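Long-range contact in PmbA-related protein (Thermotoga maritima, PDB 1VL4), which probably acts as a metallopeptidase of the PmbA/TldD (peptidase U62) family: residues 201-206 with 292-297. Numbering follows the deposited sequence.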
ATOM      1  N   LEU A 201       9.107 -20.567  -1.899  1.00 17.78           N
ATOM      2  CA  LEU A 201       9.596 -19.943  -0.631  1.00 18.84           C
ATOM      3  C   LEU A 201      10.592 -20.907  -0.018  1.00 19.07           C
ATOM      4  O   LEU A 201      10.423 -22.127  -0.134  1.00 20.71           O
ATOM      5  CB  LEU A 201       8.423 -19.691   0.306  1.00 20.92           C
ATOM      6  CG  LEU A 201       7.611 -18.481  -0.123  1.00 18.67           C
ATOM      7  CD1 LEU A 201       6.148 -18.648   0.278  1.00 27.85           C
ATOM      8  CD2 LEU A 201       8.203 -17.212   0.468  1.00 23.44           C
ATOM      9  N   ALA A 202      11.685 -20.384   0.528  1.00 14.59           N
ATOM     10  CA  ALA A 202      12.734 -21.199   1.087  1.00 16.33           C
ATOM     11  C   ALA A 202      13.413 -20.542   2.300  1.00 19.33           C
ATOM     12  O   ALA A 202      13.544 -19.318   2.398  1.00 14.70           O
ATOM     13  CB  ALA A 202      13.768 -21.477   0.030  1.00 21.38           C
ATOM     14  N   ARG A 203      13.900 -21.394   3.187  1.00 19.48           N
ATOM     15  CA  ARG A 203      14.727 -20.997   4.336  1.00 17.15           C
ATOM     16  C   ARG A 203      16.207 -20.943   3.931  1.00 15.33           C
ATOM     17  O   ARG A 203      17.030 -20.222   4.515  1.00 16.09           O
ATOM     18  CB  ARG A 203      14.490 -22.022   5.457  1.00 17.48           C
ATOM     19  CG  ARG A 203      15.082 -21.601   6.755  1.00 24.43           C
ATOM     20  CD  ARG A 203      14.205 -20.789   7.602  1.00 20.17           C
ATOM     21  NE  ARG A 203      12.835 -21.309   7.863  1.00 17.69           N
ATOM     22  CZ  ARG A 203      11.891 -20.512   8.361  1.00 13.36           C
ATOM     23  NH1 ARG A 203      12.202 -19.281   8.713  1.00 11.64           N
ATOM     24  NH2 ARG A 203      10.663 -20.926   8.565  1.00 13.93           N
ATOM     25  N   THR A 204      16.581 -21.726   2.917  1.00 15.95           N
ATOM     26  CA  THR A 204      17.956 -21.720   2.445  1.00 17.10           C
ATOM     27  C   THR A 204      17.992 -21.624   0.893  1.00 14.79           C
ATOM     28  O   THR A 204      17.042 -22.031   0.245  1.00 14.79           O
ATOM     29  CB  THR A 204      18.653 -23.007   2.911  1.00 22.58           C
ATOM     30  OG1 THR A 204      20.059 -22.921   2.646  1.00 38.53           O
ATOM     31  CG2 THR A 204      18.120 -24.175   2.166  1.00 15.56           C
ATOM     32  N   PRO A 205      19.084 -21.094   0.319  1.00 12.78           N
ATOM     33  CA  PRO A 205      19.144 -20.967  -1.126  1.00 15.97           C
ATOM     34  C   PRO A 205      19.053 -22.320  -1.864  1.00 17.74           C
ATOM     35  O   PRO A 205      18.539 -22.396  -2.979  1.00 15.30           O
ATOM     36  CB  PRO A 205      20.495 -20.310  -1.370  1.00 15.70           C
ATOM     37  CG  PRO A 205      21.007 -19.927  -0.090  1.00 16.15           C
ATOM     38  CD  PRO A 205      20.254 -20.491   0.985  1.00 10.63           C
ATOM     39  N   GLU A 206      19.491 -23.380  -1.194  1.00 18.94           N
ATOM     40  CA  GLU A 206      19.563 -24.725  -1.754  1.00 19.10           C
ATOM     41  C   GLU A 206      18.201 -25.222  -2.019  1.00 21.56           C
ATOM     42  O   GLU A 206      18.009 -26.114  -2.847  1.00 23.69           O
ATOM     43  CB  GLU A 206      20.208 -25.680  -0.741  1.00 23.64           C
ATOM     44  CG  GLU A 206      21.697 -25.560  -0.679  1.00 24.30           C
ATOM     45  CD  GLU A 206      22.181 -24.304  -0.023  1.00 32.47           C
ATOM     46  OE1 GLU A 206      21.582 -23.847   0.996  1.00 26.92           O
ATOM     47  OE2 GLU A 206      23.196 -23.787  -0.526  1.00 32.94           O
ATOM     48  N   LEU A 292       7.789 -18.532   6.232  1.00 12.28           N
ATOM     49  CA  LEU A 292       8.763 -17.516   6.606  1.00 15.85           C
ATOM     50  C   LEU A 292       8.263 -16.548   7.676  1.00 18.42           C
ATOM     51  O   LEU A 292       9.060 -15.823   8.219  1.00 17.27           O
ATOM     52  CB  LEU A 292       9.278 -16.755   5.389  1.00 19.75           C
ATOM     53  CG  LEU A 292       9.920 -17.637   4.305  1.00 18.27           C
ATOM     54  CD1 LEU A 292      10.576 -16.770   3.182  1.00 19.14           C
ATOM     55  CD2 LEU A 292      10.919 -18.618   4.902  1.00 16.42           C
ATOM     56  N   SER A 293       6.965 -16.572   7.999  1.00 15.76           N
ATOM     57  CA  SER A 293       6.451 -15.880   9.163  1.00 17.38           C
ATOM     58  C   SER A 293       6.544 -16.671  10.482  1.00 15.37           C
ATOM     59  O   SER A 293       6.192 -16.127  11.522  1.00 12.50           O
ATOM     60  CB  SER A 293       5.029 -15.467   8.930  1.00 20.04           C
ATOM     61  OG  SER A 293       5.080 -14.475   7.881  1.00 30.46           O
ATOM     62  N   SER A 294       7.087 -17.891  10.439  1.00 14.07           N
ATOM     63  CA  SER A 294       7.210 -18.744  11.622  1.00 13.61           C
ATOM     64  C   SER A 294       7.962 -18.000  12.714  1.00 15.01           C
ATOM     65  O   SER A 294       8.930 -17.314  12.421  1.00 12.18           O
ATOM     66  CB  SER A 294       7.886 -20.052  11.285  1.00 12.64           C
ATOM     67  OG  SER A 294       7.155 -20.837  10.308  1.00 12.81           O
ATOM     68  N   THR A 295       7.457 -18.066  13.954  1.00 13.30           N
ATOM     69  CA  THR A 295       8.021 -17.318  15.059  1.00 15.26           C
ATOM     70  C   THR A 295       7.539 -17.968  16.340  1.00 15.89           C
ATOM     71  O   THR A 295       6.453 -18.507  16.350  1.00 15.19           O
ATOM     72  CB  THR A 295       7.587 -15.834  15.031  1.00 18.26           C
ATOM     73  OG1 THR A 295       8.163 -15.126  16.156  1.00 21.10           O
ATOM     74  CG2 THR A 295       6.053 -15.674  15.035  1.00 15.70           C
ATOM     75  N   PRO A 296       8.375 -17.986  17.372  1.00 15.48           N
ATOM     76  CA  PRO A 296       8.021 -18.517  18.683  1.00 13.55           C
ATOM     77  C   PRO A 296       7.189 -17.588  19.555  1.00 12.02           C
ATOM     78  O   PRO A 296       6.714 -18.018  20.586  1.00 14.33           O
ATOM     79  CB  PRO A 296       9.385 -18.804  19.307  1.00 13.18           C
ATOM     80  CG  PRO A 296      10.275 -17.898  18.655  1.00 17.87           C
ATOM     81  CD  PRO A 296       9.812 -17.637  17.295  1.00 15.88           C
ATOM     82  N   PHE A 297       7.003 -16.317  19.158  1.00 11.45           N
ATOM     83  CA  PHE A 297       6.194 -15.406  19.955  1.00  9.26           C
ATOM     84  C   PHE A 297       5.548 -14.403  19.101  1.00  9.48           C
ATOM     85  O   PHE A 297       6.048 -14.071  17.977  1.00 12.52           O
ATOM     86  CB  PHE A 297       7.002 -14.808  21.140  1.00 11.13           C
ATOM     87  CG  PHE A 297       8.268 -14.064  20.710  1.00  7.42           C
ATOM     88  CD1 PHE A 297       8.186 -12.760  20.240  1.00 13.06           C
ATOM     89  CD2 PHE A 297       9.499 -14.679  20.778  1.00 11.41           C
ATOM     90  CE1 PHE A 297       9.308 -12.063  19.881  1.00 11.85           C
ATOM     91  CE2 PHE A 297      10.637 -14.027  20.391  1.00 15.57           C
ATOM     92  CZ  PHE A 297      10.563 -12.725  19.932  1.00 14.39           C
TER
HETATM   93  O   HOH W   1      10.321 -17.590  10.014  1.00  2.00           O
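L201 meets L292 methyl to methyl, its CD2 lying 3.6 Å from L292 CD1, and this apolar touch begins a contact that turns polar within two residues. The L201 side chain also touches F181 of the adjoining strand 172-188. A202 turns its CB away from residues 292-297 and contributes backbone instead: its carbonyl O sits 3.7 Å from L292 CD2, the branch that goes on to meet R203. R203, the first residue beyond the strand, illustrates how one arginine can tie a strand end to a loop without regular structure. With CG anti to the backbone N (chi1 -170°) and bends at chi2 and chi3, the chain passes L292, the two side chains running in opposite directions, and L292 CD2 lies 4.0 Å above the guanidinium plane, over its centre. The edge does the polar work. In the guanidinium plane, NH1 donates to a water 2.8 Å from it, which in turn donates to S294 O (2.8 Å) and, weakly, to L292 O. No direct hydrogen bond joins the two segments, and S294 OG, whose hydrogen-bond partners include G291 O and H288 N, stands 3.9 Å from R203 NH2, near the guanidinium plane. NE and NH2 instead donate to P289 O and H288 O, just upstream in the loop. A leucine in place of R203 would probably take away the donors to P289 O, H288 O and the bridging water, leaving residues 292-294 less firmly tied to the strand end. Arginine-to-carbonyl bonding of this kind, backed by a leucine methyl on the guanidinium face, here forms a buried junction joining the end of strand 194-202, outermost in the long six-stranded antiparallel sheet, to the loop between strands 282-285 and 307-311 of a separate mixed sheet.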